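Side-chain contacts in segregation protein (Thermus thermophilus, PDB 1WCV), which hydrolyses ATP and, when ATP-bound, binds double-stranded DNA cooperatively as nucleoprotein filaments, probably serving bacterial chromosome partitioning: residues 12-17 / 144-149; 18-23 / 116-121; 177-180 / 186-189. One frame throughout, in Å; residues are numbered along the deposited sequence.

Contact 1: 12-17 / 144-149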
loop_
_atom_site.group_PDB
_atom_site.type_symbol
_atom_site.label_atom_id
_atom_site.label_comp_id
_atom_site.label_asym_id
_atom_site.label_seq_id
_atom_site.Cartn_x
_atom_site.Cartn_y
_atom_site.Cartn_z
ATOM N N ALA A 12 15.187 11.858 4.456
ATOM C CA ALA A 12 15.360 12.807 5.548
ATOM C C ALA A 12 14.113 13.015 6.385
ATOM O O ALA A 12 12.995 12.927 5.891
ATOM C CB ALA A 12 15.811 14.149 4.989
ATOM N N ASN A 13 14.322 13.264 7.672
ATOM C CA ASN A 13 13.227 13.577 8.576
ATOM C C ASN A 13 13.824 14.495 9.629
ATOM O O ASN A 13 15.028 14.742 9.637
ATOM C CB ASN A 13 12.605 12.323 9.210
ATOM C CG ASN A 13 13.610 11.483 9.944
ATOM O OD1 ASN A 13 14.658 11.971 10.354
ATOM N ND2 ASN A 13 13.293 10.214 10.128
ATOM N N GLN A 14 12.984 15.000 10.515
ATOM C CA GLN A 14 13.439 15.926 11.538
ATOM C C GLN A 14 14.275 15.293 12.650
ATOM O O GLN A 14 15.353 15.794 12.986
ATOM C CB GLN A 14 12.220 16.621 12.139
ATOM C CG GLN A 14 12.473 17.993 12.696
ATOM C CD GLN A 14 11.201 18.612 13.235
ATOM O OE1 GLN A 14 10.617 18.107 14.187
ATOM N NE2 GLN A 14 10.761 19.696 12.621
ATOM N N LYS A 15 13.797 14.183 13.206
ATOM C CA LYS A 15 14.494 13.536 14.315
ATOM C C LYS A 15 15.326 12.295 14.000
ATOM O O LYS A 15 15.899 11.686 14.905
ATOM C CB LYS A 15 13.485 13.195 15.413
ATOM C CG LYS A 15 12.721 14.407 15.928
ATOM C CD LYS A 15 11.765 14.037 17.050
ATOM C CE LYS A 15 10.715 13.051 16.582
ATOM N NZ LYS A 15 9.782 12.696 17.686
ATOM N N GLY A 16 15.403 11.925 12.729
ATOM C CA GLY A 16 16.175 10.754 12.360
ATOM C C GLY A 16 15.526 9.486 12.872
ATOM O O GLY A 16 14.303 9.356 12.860
ATOM N N GLY A 17 16.341 8.543 13.324
ATOM C CA GLY A 17 15.798 7.299 13.832
ATOM C C GLY A 17 16.202 6.100 13.000
ATOM O O GLY A 17 16.731 6.241 11.899
ATOM N N GLU A 144 3.850 7.831 15.249
ATOM C CA GLU A 144 3.646 8.474 16.547
ATOM C C GLU A 144 3.028 9.834 16.267
ATOM O O GLU A 144 3.280 10.420 15.215
ATOM C CB GLU A 144 4.982 8.667 17.264
ATOM C CG GLU A 144 5.743 7.389 17.557
ATOM C CD GLU A 144 7.129 7.666 18.119
ATOM O OE1 GLU A 144 7.812 6.705 18.529
ATOM O OE2 GLU A 144 7.536 8.849 18.147
ATOM N N TYR A 145 2.238 10.351 17.199
ATOM C CA TYR A 145 1.592 11.639 16.981
ATOM C C TYR A 145 2.527 12.808 16.669
ATOM O O TYR A 145 2.128 13.746 15.974
ATOM C CB TYR A 145 0.689 12.007 18.166
ATOM C CG TYR A 145 -0.778 11.917 17.814
ATOM C CD1 TYR A 145 -1.434 10.683 17.777
ATOM C CD2 TYR A 145 -1.496 13.056 17.443
ATOM C CE1 TYR A 145 -2.768 10.586 17.373
ATOM C CE2 TYR A 145 -2.831 12.969 17.035
ATOM C CZ TYR A 145 -3.458 11.731 17.001
ATOM O OH TYR A 145 -4.768 11.636 16.590
ATOM N N TYR A 146 3.763 12.764 17.158
ATOM C CA TYR A 146 4.670 13.867 16.874
ATOM C C TYR A 146 4.949 13.988 15.382
ATOM O O TYR A 146 5.311 15.060 14.897
ATOM C CB TYR A 146 6.005 13.719 17.611
ATOM C CG TYR A 146 6.932 14.867 17.279
ATOM C CD1 TYR A 146 7.795 14.797 16.183
ATOM C CD2 TYR A 146 6.839 16.078 17.965
ATOM C CE1 TYR A 146 8.527 15.910 15.768
ATOM C CE2 TYR A 146 7.565 17.195 17.560
ATOM C CZ TYR A 146 8.403 17.104 16.456
ATOM O OH TYR A 146 9.079 18.220 16.013
ATOM N N ALA A 147 4.772 12.894 14.650
ATOM C CA ALA A 147 5.052 12.914 13.219
ATOM C C ALA A 147 4.253 13.978 12.489
ATOM O O ALA A 147 4.698 14.493 11.464
ATOM C CB ALA A 147 4.784 11.533 12.608
ATOM N N LEU A 148 3.074 14.310 13.004
ATOM C CA LEU A 148 2.242 15.325 12.371
ATOM C C LEU A 148 2.979 16.657 12.293
ATOM O O LEU A 148 3.036 17.268 11.228
ATOM C CB LEU A 148 0.929 15.508 13.141
ATOM C CG LEU A 148 -0.092 14.376 13.023
ATOM C CD1 LEU A 148 -1.210 14.598 14.027
ATOM C CD2 LEU A 148 -0.643 14.317 11.601
ATOM N N GLU A 149 3.540 17.104 13.417
ATOM C CA GLU A 149 4.278 18.364 13.429
ATOM C C GLU A 149 5.681 18.195 12.844
ATOM O O GLU A 149 6.200 19.104 12.197
ATOM C CB GLU A 149 4.366 18.931 14.852
ATOM C CG GLU A 149 4.730 17.925 15.926
ATOM C CD GLU A 149 3.518 17.375 16.665
ATOM O OE1 GLU A 149 2.750 16.584 16.070
ATOM O OE2 GLU A 149 3.334 17.741 17.850
HETATM O O HOH W 1 8.508 20.952 13.341
#

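Contact 2: 18-23 / 116-121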
loop_
_atom_site.group_PDB
_atom_site.type_symbol
_atom_site.label_atom_id
_atom_site.label_comp_id
_atom_site.label_asym_id
_atom_site.label_seq_id
_atom_site.Cartn_x
_atom_site.Cartn_y
_atom_site.Cartn_z
ATOM N N VAL A 18 15.944 4.911 13.531
ATOM C CA VAL A 18 16.289 3.675 12.845
ATOM C C VAL A 18 15.476 3.472 11.565
ATOM O O VAL A 18 15.986 2.940 10.579
ATOM C CB VAL A 18 16.077 2.461 13.774
ATOM C CG1 VAL A 18 14.679 2.501 14.360
ATOM C CG2 VAL A 18 16.284 1.163 13.002
ATOM N N GLY A 19 14.219 3.901 11.587
ATOM C CA GLY A 19 13.361 3.740 10.423
ATOM C C GLY A 19 13.916 4.399 9.175
ATOM O O GLY A 19 13.786 3.868 8.067
ATOM N N LYS A 20 14.552 5.554 9.354
ATOM C CA LYS A 20 15.109 6.293 8.229
ATOM C C LYS A 20 16.265 5.550 7.579
ATOM O O LYS A 20 16.308 5.387 6.362
ATOM C CB LYS A 20 15.588 7.673 8.687
ATOM C CG LYS A 20 16.221 8.501 7.572
ATOM C CD LYS A 20 16.755 9.825 8.105
ATOM C CE LYS A 20 17.913 9.603 9.071
ATOM N NZ LYS A 20 19.116 9.109 8.353
ATOM N N THR A 21 17.208 5.102 8.397
ATOM C CA THR A 21 18.357 4.390 7.862
ATOM C C THR A 21 17.958 3.013 7.350
ATOM O O THR A 21 18.483 2.550 6.339
ATOM C CB THR A 21 19.476 4.286 8.916
ATOM O OG1 THR A 21 20.039 5.589 9.112
ATOM C CG2 THR A 21 20.573 3.335 8.456
ATOM N N THR A 22 17.028 2.360 8.039
ATOM C CA THR A 22 16.568 1.053 7.585
ATOM C C THR A 22 15.912 1.240 6.219
ATOM O O THR A 22 16.025 0.382 5.342
ATOM C CB THR A 22 15.549 0.444 8.571
ATOM O OG1 THR A 22 16.226 0.043 9.767
ATOM C CG2 THR A 22 14.863 -0.773 7.961
ATOM N N THR A 23 15.240 2.371 6.032
ATOM C CA THR A 23 14.597 2.639 4.755
ATOM C C THR A 23 15.636 2.895 3.669
ATOM O O THR A 23 15.489 2.409 2.549
ATOM C CB THR A 23 13.651 3.847 4.837
ATOM O OG1 THR A 23 12.571 3.541 5.724
ATOM C CG2 THR A 23 13.105 4.193 3.473
ATOM N N LEU A 116 20.643 7.361 -3.682
ATOM C CA LEU A 116 19.937 7.588 -2.416
ATOM C C LEU A 116 20.881 8.256 -1.430
ATOM O O LEU A 116 22.004 7.799 -1.235
ATOM C CB LEU A 116 19.433 6.261 -1.829
ATOM C CG LEU A 116 18.126 5.683 -2.393
ATOM C CD1 LEU A 116 18.189 5.590 -3.908
ATOM C CD2 LEU A 116 17.884 4.303 -1.787
ATOM N N LEU A 117 20.425 9.337 -0.807
ATOM C CA LEU A 117 21.256 10.058 0.156
ATOM C C LEU A 117 20.668 9.944 1.551
ATOM O O LEU A 117 19.629 10.534 1.824
ATOM C CB LEU A 117 21.329 11.533 -0.229
ATOM C CG LEU A 117 21.677 11.871 -1.676
ATOM C CD1 LEU A 117 21.418 13.351 -1.924
ATOM C CD2 LEU A 117 23.134 11.508 -1.955
ATOM N N ASP A 118 21.325 9.191 2.428
ATOM C CA ASP A 118 20.842 9.035 3.797
ATOM C C ASP A 118 21.328 10.225 4.614
ATOM O O ASP A 118 22.450 10.230 5.111
ATOM C CB ASP A 118 21.348 7.724 4.402
ATOM C CG ASP A 118 20.676 7.399 5.721
ATOM O OD1 ASP A 118 19.537 7.877 5.942
ATOM O OD2 ASP A 118 21.268 6.658 6.537
ATOM N N ALA A 119 20.459 11.223 4.755
ATOM C CA ALA A 119 20.777 12.458 5.469
ATOM C C ALA A 119 20.642 12.397 6.981
ATOM O O ALA A 119 19.773 11.713 7.521
ATOM C CB ALA A 119 19.905 13.583 4.937
ATOM N N PRO A 120 21.514 13.122 7.693
ATOM C CA PRO A 120 21.440 13.123 9.156
ATOM C C PRO A 120 20.235 13.963 9.577
ATOM O O PRO A 120 19.715 14.753 8.788
ATOM C CB PRO A 120 22.766 13.753 9.568
ATOM C CG PRO A 120 23.056 14.690 8.452
ATOM C CD PRO A 120 22.668 13.904 7.215
ATOM N N PRO A 121 19.770 13.797 10.819
ATOM C CA PRO A 121 18.618 14.572 11.287
ATOM C C PRO A 121 19.012 15.975 11.734
ATOM O O PRO A 121 20.175 16.366 11.630
ATOM C CB PRO A 121 18.102 13.734 12.446
ATOM C CG PRO A 121 19.374 13.204 13.039
ATOM C CD PRO A 121 20.146 12.768 11.805
#

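Contact 3: 177-180 / 186-189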
loop_
_atom_site.group_PDB
_atom_site.type_symbol
_atom_site.label_atom_id
_atom_site.label_comp_id
_atom_site.label_asym_id
_atom_site.label_seq_id
_atom_site.Cartn_x
_atom_site.Cartn_y
_atom_site.Cartn_z
ATOM N N THR A 177 6.910 4.224 9.045
ATOM C CA THR A 177 7.750 3.084 9.400
ATOM C C THR A 177 7.480 2.711 10.849
ATOM O O THR A 177 6.785 3.431 11.576
ATOM C CB THR A 177 9.267 3.418 9.266
ATOM O OG1 THR A 177 9.631 4.395 10.249
ATOM C CG2 THR A 177 9.575 3.969 7.878
ATOM N N MET A 178 8.021 1.568 11.261
ATOM C CA MET A 178 7.866 1.089 12.628
ATOM C C MET A 178 6.417 1.048 13.099
ATOM O O MET A 178 6.109 1.284 14.270
ATOM C CB MET A 178 8.725 1.949 13.557
ATOM C CG MET A 178 10.177 1.980 13.091
ATOM S SD MET A 178 11.311 2.803 14.196
ATOM C CE MET A 178 11.704 1.457 15.313
ATOM N N TYR A 179 5.523 0.734 12.169
ATOM C CA TYR A 179 4.104 0.631 12.479
ATOM C C TYR A 179 3.934 -0.519 13.483
ATOM O O TYR A 179 4.165 -1.678 13.141
ATOM C CB TYR A 179 3.343 0.329 11.181
ATOM C CG TYR A 179 1.839 0.199 11.311
ATOM C CD1 TYR A 179 0.997 1.294 11.111
ATOM C CD2 TYR A 179 1.257 -1.038 11.590
ATOM C CE1 TYR A 179 -0.406 1.150 11.181
ATOM C CE2 TYR A 179 -0.123 -1.190 11.662
ATOM C CZ TYR A 179 -0.951 -0.096 11.454
ATOM O OH TYR A 179 -2.318 -0.272 11.501
ATOM N N ASP A 180 3.527 -0.195 14.709
ATOM C CA ASP A 180 3.343 -1.208 15.760
ATOM C C ASP A 180 2.011 -1.931 15.611
ATOM O O ASP A 180 0.986 -1.477 16.117
ATOM C CB ASP A 180 3.417 -0.551 17.144
ATOM C CG ASP A 180 3.440 -1.571 18.280
ATOM O OD1 ASP A 180 3.351 -2.779 17.999
ATOM O OD2 ASP A 180 3.554 -1.161 19.456
ATOM N N ALA A 186 -1.507 2.678 16.324
ATOM C CA ALA A 186 -0.779 2.828 15.074
ATOM C C ALA A 186 -1.772 3.187 13.981
ATOM O O ALA A 186 -1.517 4.076 13.180
ATOM C CB ALA A 186 -0.063 1.531 14.723
ATOM N N GLN A 187 -2.905 2.486 13.955
ATOM C CA GLN A 187 -3.946 2.746 12.962
ATOM C C GLN A 187 -4.411 4.195 13.012
ATOM O O GLN A 187 -4.572 4.838 11.979
ATOM C CB GLN A 187 -5.167 1.841 13.203
ATOM C CG GLN A 187 -5.108 0.491 12.520
ATOM C CD GLN A 187 -6.288 -0.399 12.873
ATOM O OE1 GLN A 187 -7.383 0.082 13.172
ATOM N NE2 GLN A 187 -6.071 -1.708 12.822
ATOM N N GLN A 188 -4.641 4.698 14.221
ATOM C CA GLN A 188 -5.124 6.060 14.403
ATOM C C GLN A 188 -4.127 7.116 13.927
ATOM O O GLN A 188 -4.504 8.098 13.289
ATOM C CB GLN A 188 -5.484 6.290 15.876
ATOM C CG GLN A 188 -6.095 7.653 16.135
ATOM C CD GLN A 188 -7.261 7.940 15.209
ATOM O OE1 GLN A 188 -7.479 9.084 14.808
ATOM N NE2 GLN A 188 -8.021 6.902 14.866
ATOM N N VAL A 189 -2.851 6.918 14.225
ATOM C CA VAL A 189 -1.856 7.885 13.789
ATOM C C VAL A 189 -1.730 7.889 12.265
ATOM O O VAL A 189 -1.623 8.949 11.652
ATOM C CB VAL A 189 -0.480 7.597 14.409
ATOM C CG1 VAL A 189 0.539 8.618 13.902
ATOM C CG2 VAL A 189 -0.579 7.656 15.923
#

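Contact 1: 12-17 / 144-149
Gln14 and Lys15 meet Tyr146 with their backbones well apart: the nearest CA atoms, those of Gln14 and Ala147, lie 9.1 Å apart, and long side chains do all the touching. With its chain extended beyond CG, Gln14 runs to the phenol end of Tyr146, which it crosses at about a right angle. The hydroxyl of Tyr146 donates to the amide oxygen, but OH to Gln14 OE1 measures 2.4 Å, too short for its exact length to be trusted. OE1 sits near the ring plane, at the edge, while the amide is turned 51° from the ring. The other amide atom has its own link, since Gln14 NE2 gives a hydrogen to a water at 2.7 Å that also bonds to Glu149 O. Lys15 approaches the same ring obliquely, with CE 3.4 Å and NZ 3.3 Å from Tyr146 CD1. Glu149 CG lies over one face of that ring. These residues join the start of the P-loop, where Lys15 is seen to bind ATP, to the beginning of helix 146-164. At 4.5 Å from Glu144 OE2, Lys15 NZ probably feels at most a weak, long-range attraction, and no salt bridge ties its ammonium to Glu144.

Contact 2: 18-23 / 116-121
Lys20 and Asp118 join the P-loop (Walker A) helix to the end of strand 114-118, whose run of hydrophobic residues closing in an aspartate is that of a Walker B motif. The tight part is buried and polar. Lys20 leaves the helix with CG anti to the backbone N, then folds at its last two torsions (chi3 66°, chi4 70°), which brings the ammonium in between two acceptors. NZ forms a salt bridge with Asp118 OD1 at 2.7 Å, coming from above the carboxylate plane, and donates to Ala119 O at 2.8 Å, again from above the carbonyl plane. The aliphatic chain follows the same path, CE passing 3.2 Å from Ala119 O. A methionine here would probably leave Asp118 OD1 and Ala119 O without their donor and take a positive charge from the nucleotide site, where Lys20 is seen to bind ATP and ADP.

The looser side lies at Thr21, partly exposed and seen to bind magnesium. Its side chain crosses Asp118 at about a right angle, and the carboxylate is thus divided, OD1 serving Lys20 while OD2 faces the threonine. Pro121 CD comes no nearer than 4.7 Å to Lys20 CE. Within the helix, Gly19 O accepts from both Thr23 N and Thr23 OG1, one turn later, which reach it from opposite faces of the carbonyl plane, OG1 at 2.7 Å.

Contact 3: 177-180 / 186-189
The ring of Tyr179 has the methyl of Ala186 over one face, and its hydroxyl end runs up against the side chain of Gln187. Ala186 CB stands 3.7 Å from the ring centroid and only 15° off the ring normal, which meets the geometry of a CH-pi contact; the methyl is displaced slightly toward the rim, CE1 being its nearest ring atom at 3.6 Å. At the phenol end, Tyr179 OH lies 3.1 Å from Gln187 CG, and the Gln187 amide plane is nearly parallel to the ring, 18° away. The polar end of the tyrosine is satisfied elsewhere: OH is hydrogen-bonded to His233 of the second subunit, whose ring also meets Tyr179 edge-to-face, and Arg237 of that subunit makes a cation-pi contact with it.

In the fold, residues 177-180 carry the chain out of strand 170-177, an outermost strand of the P-loop NTPase sheet, and 186-189 belong to helix 185-197, which follows almost at once. The contact therefore folds a short connection back on itself, with the CA atoms of Asp180 and Ala186 5.8 Å apart. CG of Tyr179 is anti to the backbone N (chi1 -179°), which carries the ring across to the helix. Backbone bonds of Tyr179 to Ile206 and Arg208 flank Pro207, a residue seen to bind ATP and ADP. The same methyl of Ala186 also packs against the backbone, Ala186 CB lying 3.5 Å from Asp180 O, while the carboxylate of Asp180 forms a salt bridge with Arg182.

Contact 2 is the core of the set, its centre about 4 Å from that of the chain, whereas contact 1 is a surface contact; contact 3 is buried too, yet about 19 Å out, where the second subunit covers part of it. Contacts 1 and 2 use successive pieces of the P-loop and touch where Pro121 CB packs 3.3 Å from Gly16 N. Contact 3 meets contact 2 through Met178 CE, 3.3 Å from Val18 CG1, and contact 1 through Val189 against Glu144 and Tyr145. The chemistry changes accordingly: a buried salt bridge at the centre, a phenol-amide hydrogen bond with a water beside it at the surface, and methyl-on-ring packing beside the sheet edge.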